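Local coordinates for protein alanine racemase 1 (Caldanaerobacter subterraneus subsp. tengcongensis MB4, PDB 4Y2W) that belongs to the alanine racemase family, in which an N-terminal TIM barrel is joined to a C-terminal domain built mainly of beta strands, and forms a dimer, at residues Gly231-Lys236 / Val242-Thr247; Glu349-Lys354 / Gln360-Arg365. The protein carries 1 engineered substitution. All coordinates share one frame; numbering follows the deposited sequence.

Interaction 1 of 2, residues Gly231-Lys236 / Val242-Thr247; sequences GAYPSK and VELRET
Leu244 lays its CD1 methyl over one face of the Tyr233 ring, a CH-pi contact in the loop that leads from the last strand of the TIM barrel, 222-224, to strand 248-260 of the mixed sheet. Leu244 CD1 stands 3.9 Å from the centroid of the Tyr233 ring, along a line 21° off the ring normal, so it sits over the face but displaced toward the rim. Tyr233 CZ is the nearest ring atom, 3.7 Å from Leu244 CD1. Both side chains swing their CG to the position opposite the carbonyl carbon (chi1 -70° for Tyr233 and -61° for Leu244), and from there they meet at an oblique angle. The same Leu244 methyl also reaches the backbone of Gly231, 4.0 Å from its C atom, and thus fills the corner between the glycine and the tyrosine. Gly231 lies against segment 242-247, its CA 3.6 Å from Arg245 O. Leu213 of helix 209-214 packs against both Tyr233 and Val242, while Leu244 and Thr247 rest on Asn21 of helix 15-28. Beside Gly231, the hydroxyl of Thr247 is hydrogen-bonded to Phe230 O. Val242 CG2 comes in obliquely, 4.0 Å from Tyr233 CE1 and 3.3 Å from Tyr233 OH.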
ATOM      1  N   GLY A 231       1.279  18.519   6.485  1.00 45.25           N
ATOM      2  CA  GLY A 231       0.279  18.894   7.481  1.00 44.68           C
ATOM      3  C   GLY A 231       0.260  18.068   8.751  1.00 44.00           C
ATOM      4  O   GLY A 231      -0.766  17.997   9.422  1.00 44.05           O
ATOM      5  N   ALA A 232       1.386  17.449   9.089  1.00 44.08           N
ATOM      6  CA  ALA A 232       1.482  16.650  10.308  1.00 44.82           C
ATOM      7  C   ALA A 232       2.829  16.843  10.999  1.00 45.69           C
ATOM      8  O   ALA A 232       3.798  17.289  10.390  1.00 44.66           O
ATOM      9  CB  ALA A 232       1.261  15.179   9.988  1.00 44.98           C
ATOM     10  N   TYR A 233       2.873  16.509  12.282  1.00 48.05           N
ATOM     11  CA  TYR A 233       4.106  16.562  13.053  1.00 50.13           C
ATOM     12  C   TYR A 233       4.630  15.142  13.271  1.00 52.05           C
ATOM     13  O   TYR A 233       3.849  14.188  13.278  1.00 51.59           O
ATOM     14  CB  TYR A 233       3.863  17.265  14.390  1.00 50.04           C
ATOM     15  CG  TYR A 233       3.604  18.754  14.256  1.00 50.01           C
ATOM     16  CD1 TYR A 233       4.649  19.638  14.011  1.00 50.73           C
ATOM     17  CD2 TYR A 233       2.317  19.277  14.382  1.00 49.54           C
ATOM     18  CE1 TYR A 233       4.423  21.001  13.889  1.00 50.75           C
ATOM     19  CE2 TYR A 233       2.081  20.638  14.262  1.00 49.66           C
ATOM     20  CZ  TYR A 233       3.138  21.498  14.015  1.00 50.51           C
ATOM     21  OH  TYR A 233       2.926  22.855  13.894  1.00 49.97           O
ATOM     22  N   PRO A 234       5.957  14.996  13.443  1.00 54.02           N
ATOM     23  CA  PRO A 234       6.561  13.670  13.614  1.00 54.77           C
ATOM     24  C   PRO A 234       6.281  13.019  14.970  1.00 55.86           C
ATOM     25  O   PRO A 234       6.348  11.797  15.084  1.00 55.81           O
ATOM     26  CB  PRO A 234       8.061  13.943  13.455  1.00 54.75           C
ATOM     27  CG  PRO A 234       8.231  15.367  13.859  1.00 54.77           C
ATOM     28  CD  PRO A 234       6.968  16.072  13.460  1.00 54.39           C
ATOM     29  N   SER A 235       5.983  13.828  15.985  1.00 57.17           N
ATOM     30  CA  SER A 235       5.702  13.314  17.323  1.00 58.00           C
ATOM     31  C   SER A 235       4.949  14.360  18.145  1.00 60.09           C
ATOM     32  O   SER A 235       4.544  15.404  17.623  1.00 59.12           O
ATOM     33  CB  SER A 235       7.008  12.925  18.021  1.00 57.81           C
ATOM     34  OG  SER A 235       7.768  14.075  18.352  1.00 58.23           O
ATOM     35  N   LYS A 236       4.756  14.071  19.429  1.00 62.70           N
ATOM     36  CA  LYS A 236       4.101  15.004  20.337  1.00 65.29           C
ATOM     37  C   LYS A 236       5.090  15.898  21.091  1.00 65.52           C
ATOM     38  O   LYS A 236       4.676  16.876  21.712  1.00 64.96           O
ATOM     39  CB  LYS A 236       3.215  14.238  21.319  1.00 67.56           C
ATOM     40  CG  LYS A 236       2.151  13.406  20.623  1.00 68.90           C
ATOM     41  CD  LYS A 236       1.112  12.867  21.593  1.00 70.76           C
ATOM     42  CE  LYS A 236      -0.097  12.314  20.850  1.00 72.01           C
ATOM     43  NZ  LYS A 236       0.265  11.252  19.868  1.00 71.78           N
ATOM     44  N   VAL A 242       4.958  26.560  13.888  1.00 69.69           N
ATOM     45  CA  VAL A 242       4.480  26.782  12.521  1.00 66.89           C
ATOM     46  C   VAL A 242       2.969  26.570  12.408  1.00 63.66           C
ATOM     47  O   VAL A 242       2.381  25.837  13.199  1.00 60.96           O
ATOM     48  CB  VAL A 242       5.212  25.870  11.506  1.00 66.28           C
ATOM     49  CG1 VAL A 242       6.713  26.114  11.562  1.00 66.50           C
ATOM     50  CG2 VAL A 242       4.901  24.395  11.745  1.00 65.56           C
ATOM     51  N   GLU A 243       2.359  27.219  11.417  1.00 63.21           N
ATOM     52  CA  GLU A 243       0.924  27.093  11.150  1.00 63.94           C
ATOM     53  C   GLU A 243       0.688  26.213   9.921  1.00 61.83           C
ATOM     54  O   GLU A 243       0.780  26.683   8.785  1.00 60.92           O
ATOM     55  CB  GLU A 243       0.303  28.471  10.915  1.00 65.97           C
ATOM     56  CG  GLU A 243      -1.217  28.452  10.784  1.00 68.86           C
ATOM     57  CD  GLU A 243      -1.729  29.207   9.566  1.00 71.39           C
ATOM     58  OE1 GLU A 243      -2.718  28.743   8.958  1.00 71.34           O
ATOM     59  OE2 GLU A 243      -1.148  30.257   9.212  1.00 73.90           O
ATOM     60  N   LEU A 244       0.369  24.942  10.153  1.00 59.55           N
ATOM     61  CA  LEU A 244       0.183  23.989   9.061  1.00 58.66           C
ATOM     62  C   LEU A 244      -1.260  23.957   8.566  1.00 56.62           C
ATOM     63  O   LEU A 244      -2.198  24.140   9.347  1.00 54.91           O
ATOM     64  CB  LEU A 244       0.618  22.584   9.494  1.00 58.75           C
ATOM     65  CG  LEU A 244       2.090  22.439   9.892  1.00 59.59           C
ATOM     66  CD1 LEU A 244       2.368  21.057  10.469  1.00 59.69           C
ATOM     67  CD2 LEU A 244       3.015  22.723   8.718  1.00 58.94           C
ATOM     68  N   ARG A 245      -1.418  23.734   7.260  1.00 54.40           N
ATOM     69  CA  ARG A 245      -2.731  23.538   6.646  1.00 53.33           C
ATOM     70  C   ARG A 245      -2.893  22.086   6.204  1.00 50.40           C
ATOM     71  O   ARG A 245      -1.914  21.376   5.974  1.00 49.57           O
ATOM     72  CB  ARG A 245      -2.927  24.485   5.456  1.00 54.22           C
ATOM     73  CG  ARG A 245      -2.780  25.955   5.821  1.00 55.67           C
ATOM     74  CD  ARG A 245      -3.632  26.885   4.968  1.00 56.76           C
ATOM     75  NE  ARG A 245      -3.289  26.860   3.543  1.00 57.80           N
ATOM     76  CZ  ARG A 245      -3.929  26.161   2.600  1.00 57.19           C
ATOM     77  NH1 ARG A 245      -4.974  25.386   2.891  1.00 56.17           N
ATOM     78  NH2 ARG A 245      -3.516  26.239   1.338  1.00 56.85           N
ATOM     79  N   GLU A 246      -4.144  21.657   6.092  1.00 47.81           N
ATOM     80  CA  GLU A 246      -4.464  20.283   5.734  1.00 46.96           C
ATOM     81  C   GLU A 246      -4.144  20.047   4.265  1.00 45.14           C
ATOM     82  O   GLU A 246      -4.640  20.773   3.398  1.00 45.62           O
ATOM     83  CB  GLU A 246      -5.943  20.009   6.005  1.00 47.69           C
ATOM     84  CG  GLU A 246      -6.314  18.538   6.062  1.00 47.47           C
ATOM     85  CD  GLU A 246      -7.774  18.343   6.410  1.00 47.36           C
ATOM     86  OE1 GLU A 246      -8.055  17.977   7.566  1.00 47.74           O
ATOM     87  OE2 GLU A 246      -8.641  18.581   5.538  1.00 46.41           O
ATOM     88  N   THR A 247      -3.312  19.041   3.995  1.00 42.69           N
ATOM     89  CA  THR A 247      -2.816  18.774   2.643  1.00 42.11           C
ATOM     90  C   THR A 247      -3.511  17.605   1.949  1.00 42.46           C
ATOM     91  O   THR A 247      -3.567  17.566   0.718  1.00 42.87           O
ATOM     92  CB  THR A 247      -1.303  18.491   2.651  1.00 41.64           C
ATOM     93  OG1 THR A 247      -1.013  17.454   3.593  1.00 41.30           O
ATOM     94  CG2 THR A 247      -0.529  19.738   3.028  1.00 42.16           C
TER

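Interaction 2 of 2, residues Glu349-Lys354 / Gln360-Arg365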
ATOM      1  N   GLU A 349      -3.081  12.283  12.367  1.00 46.07           N
ATOM      2  CA  GLU A 349      -2.445  11.973  13.650  1.00 46.12           C
ATOM      3  C   GLU A 349      -3.365  11.154  14.562  1.00 45.07           C
ATOM      4  O   GLU A 349      -2.911  10.221  15.229  1.00 43.01           O
ATOM      5  CB  GLU A 349      -1.990  13.250  14.364  1.00 46.60           C
ATOM      6  CG  GLU A 349      -1.042  12.976  15.528  1.00 47.18           C
ATOM      7  CD  GLU A 349      -0.465  14.231  16.154  1.00 47.14           C
ATOM      8  OE1 GLU A 349       0.374  14.100  17.076  1.00 46.52           O
ATOM      9  OE2 GLU A 349      -0.849  15.342  15.731  1.00 47.23           O
ATOM     10  N   SER A 350      -4.650  11.507  14.589  1.00 44.54           N
ATOM     11  CA  SER A 350      -5.643  10.742  15.351  1.00 44.11           C
ATOM     12  C   SER A 350      -5.687   9.284  14.897  1.00 44.23           C
ATOM     13  O   SER A 350      -5.765   8.376  15.726  1.00 44.96           O
ATOM     14  CB  SER A 350      -7.034  11.359  15.204  1.00 43.71           C
ATOM     15  OG  SER A 350      -7.069  12.671  15.722  1.00 43.70           O
ATOM     16  N   MET A 351      -5.637   9.070  13.582  1.00 43.08           N
ATOM     17  CA  MET A 351      -5.628   7.723  13.020  1.00 42.36           C
ATOM     18  C   MET A 351      -4.357   6.969  13.408  1.00 41.61           C
ATOM     19  O   MET A 351      -4.416   5.805  13.799  1.00 40.32           O
ATOM     20  CB  MET A 351      -5.773   7.772  11.499  1.00 43.29           C
ATOM     21  CG  MET A 351      -5.733   6.403  10.834  1.00 44.67           C
ATOM     22  SD  MET A 351      -6.615   6.326   9.262  1.00 45.62           S
ATOM     23  CE  MET A 351      -8.308   6.290   9.845  1.00 45.77           C
ATOM     24  N   ALA A 352      -3.214   7.645  13.307  1.00 41.54           N
ATOM     25  CA  ALA A 352      -1.920   7.064  13.676  1.00 40.97           C
ATOM     26  C   ALA A 352      -1.878   6.628  15.143  1.00 40.90           C
ATOM     27  O   ALA A 352      -1.319   5.580  15.471  1.00 40.28           O
ATOM     28  CB  ALA A 352      -0.803   8.053  13.393  1.00 40.79           C
ATOM     29  N   ASP A 353      -2.471   7.437  16.018  1.00 41.68           N
ATOM     30  CA  ASP A 353      -2.539   7.119  17.443  1.00 41.81           C
ATOM     31  C   ASP A 353      -3.369   5.863  17.681  1.00 41.73           C
ATOM     32  O   ASP A 353      -2.920   4.942  18.361  1.00 41.84           O
ATOM     33  CB  ASP A 353      -3.139   8.285  18.233  1.00 42.37           C
ATOM     34  CG  ASP A 353      -2.287   9.537  18.173  1.00 43.74           C
ATOM     35  OD1 ASP A 353      -1.121   9.458  17.734  1.00 44.21           O
ATOM     36  OD2 ASP A 353      -2.787  10.614  18.564  1.00 45.36           O
ATOM     37  N   LYS A 354      -4.565   5.825  17.099  1.00 41.62           N
ATOM     38  CA  LYS A 354      -5.501   4.715  17.299  1.00 41.95           C
ATOM     39  C   LYS A 354      -4.899   3.344  16.966  1.00 40.74           C
ATOM     40  O   LYS A 354      -5.166   2.371  17.667  1.00 39.11           O
ATOM     41  CB  LYS A 354      -6.784   4.946  16.483  1.00 42.92           C
ATOM     42  CG  LYS A 354      -7.872   3.885  16.659  1.00 43.57           C
ATOM     43  CD  LYS A 354      -8.524   3.914  18.037  1.00 43.96           C
ATOM     44  CE  LYS A 354      -9.472   5.092  18.209  1.00 44.35           C
ATOM     45  NZ  LYS A 354     -10.327   4.943  19.421  1.00 44.71           N
ATOM     46  N   GLN A 360       3.400   9.068   9.229  1.00 40.02           N
ATOM     47  CA  GLN A 360       4.099   8.648   8.019  1.00 38.55           C
ATOM     48  C   GLN A 360       3.606   7.293   7.508  1.00 37.45           C
ATOM     49  O   GLN A 360       3.387   7.139   6.308  1.00 37.54           O
ATOM     50  CB  GLN A 360       5.612   8.623   8.241  1.00 38.44           C
ATOM     51  CG  GLN A 360       6.236  10.002   8.424  1.00 39.30           C
ATOM     52  CD  GLN A 360       6.515  10.361   9.876  1.00 39.10           C
ATOM     53  OE1 GLN A 360       5.732  10.052  10.770  1.00 39.55           O
ATOM     54  NE2 GLN A 360       7.641  11.019  10.112  1.00 39.07           N
ATOM     55  N   GLU A 361       3.425   6.324   8.407  1.00 36.03           N
ATOM     56  CA  GLU A 361       2.972   4.988   7.999  1.00 35.64           C
ATOM     57  C   GLU A 361       1.518   4.975   7.512  1.00 35.68           C
ATOM     58  O   GLU A 361       1.170   4.200   6.617  1.00 35.11           O
ATOM     59  CB  GLU A 361       3.148   3.965   9.123  1.00 35.49           C
ATOM     60  CG  GLU A 361       2.902   2.528   8.673  1.00 35.58           C
ATOM     61  CD  GLU A 361       3.164   1.499   9.758  1.00 36.00           C
ATOM     62  OE1 GLU A 361       2.813   1.741  10.935  1.00 36.51           O
ATOM     63  OE2 GLU A 361       3.710   0.429   9.428  1.00 36.21           O
ATOM     64  N   VAL A 362       0.678   5.828   8.098  1.00 35.15           N
ATOM     65  CA  VAL A 362      -0.722   5.928   7.694  1.00 34.72           C
ATOM     66  C   VAL A 362      -0.824   6.416   6.246  1.00 35.50           C
ATOM     67  O   VAL A 362      -1.524   5.813   5.432  1.00 35.17           O
ATOM     68  CB  VAL A 362      -1.520   6.865   8.625  1.00 33.96           C
ATOM     69  CG1 VAL A 362      -2.927   7.104   8.083  1.00 33.85           C
ATOM     70  CG2 VAL A 362      -1.581   6.286  10.033  1.00 33.85           C
ATOM     71  N   PHE A 363      -0.122   7.502   5.935  1.00 36.63           N
ATOM     72  CA  PHE A 363      -0.071   8.027   4.574  1.00 37.64           C
ATOM     73  C   PHE A 363       0.456   6.991   3.578  1.00 38.55           C
ATOM     74  O   PHE A 363      -0.078   6.856   2.473  1.00 39.19           O
ATOM     75  CB  PHE A 363       0.806   9.284   4.502  1.00 38.20           C
ATOM     76  CG  PHE A 363       0.119  10.554   4.953  1.00 39.22           C
ATOM     77  CD1 PHE A 363      -1.169  10.875   4.521  1.00 39.46           C
ATOM     78  CD2 PHE A 363       0.786  11.460   5.773  1.00 39.52           C
ATOM     79  CE1 PHE A 363      -1.784  12.054   4.926  1.00 39.20           C
ATOM     80  CE2 PHE A 363       0.177  12.641   6.172  1.00 39.73           C
ATOM     81  CZ  PHE A 363      -1.108  12.939   5.748  1.00 39.41           C
ATOM     82  N   SER A 364       1.494   6.255   3.970  1.00 38.53           N
ATOM     83  CA  SER A 364       2.104   5.250   3.097  1.00 38.91           C
ATOM     84  C   SER A 364       1.218   4.015   2.880  1.00 39.15           C
ATOM     85  O   SER A 364       1.452   3.228   1.967  1.00 39.28           O
ATOM     86  CB  SER A 364       3.464   4.818   3.656  1.00 39.40           C
ATOM     87  OG  SER A 364       3.329   4.003   4.812  1.00 38.65           O
ATOM     88  N   ARG A 365       0.210   3.852   3.728  1.00 40.11           N
ATOM     89  CA  ARG A 365      -0.717   2.734   3.639  1.00 40.95           C
ATOM     90  C   ARG A 365      -1.741   2.931   2.513  1.00 39.89           C
ATOM     91  O   ARG A 365      -2.341   1.964   2.046  1.00 39.73           O
ATOM     92  CB  ARG A 365      -1.450   2.574   4.974  1.00 43.97           C
ATOM     93  CG  ARG A 365      -1.401   1.179   5.571  1.00 47.07           C
ATOM     94  CD  ARG A 365       0.012   0.781   5.974  1.00 48.16           C
ATOM     95  NE  ARG A 365       0.031   0.035   7.229  1.00 51.48           N
ATOM     96  CZ  ARG A 365       1.119  -0.510   7.772  1.00 54.21           C
ATOM     97  NH1 ARG A 365       2.311  -0.422   7.170  1.00 53.90           N
ATOM     98  NH2 ARG A 365       1.012  -1.157   8.927  1.00 53.22           N
TER
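No ring or other flat group takes part where Met351 and Ala352 meet Val362; the flat groups of these two helices stand to the side of that contact. The guanidinium of Arg365 has the carboxylate carbon of Glu361 over one face, CD lying 3.1 Å above its plane and offset toward the rim. The two also form a salt bridge one helical turn apart, Arg365 NH1 to Glu361 OE2 at 2.8 Å, and Arg365 NH2 has a second anionic partner in Asp292 of the second subunit. Phe363 turns its ring to His46, the two meeting edge-to-face, and Gln360 touches the bound alanine.

Between helices 348-354 and 359-365 the packing falls to the two methyls of Val362. Val362 CG1, set opposite the backbone N (chi1 172°), meets the sulfur of Met351, 3.9 Å from SD. CG2 of Val362 points instead to the backbone of the facing helix, 3.7 Å from Ala352 CA, and also touches the methyl of that residue. The small side chain of Ala352 is consistent with the close approach, Ala352 CA and Val362 CA being 6.2 Å apart. On the helix of Val362, Ser364 OG donates to Glu361 O at 2.8 Å, tilted 34° from the carbonyl plane.

The join is wholly apolar and buried, held by the fit of methyls against sulfur and backbone carbon, whereas Arg365 and Glu361 also reach the second subunit, pairing with Asp292 and with the backbone N of Arg293 there.

In the fold
The two contacts follow one another along the chain, neither enclosing nor crossing the other. Interaction 1 comes first, as the chain leaves the eighth barrel strand; it closes a short loop of five residues and delivers the chain to strand 248-260. Six strands of the mixed sheet lie in the interval that follows. Interaction 2 then closes a second five-residue connection, setting helix 359-365 against helix 348-354 before strand 372-376. In space the contacts lie side by side, their centres about 13 Å apart, and a salt bridge from Lys236 NZ to Asp353 OD1 (3.1 Å) ties the linker from the barrel to the helical pair of the C-terminal domain.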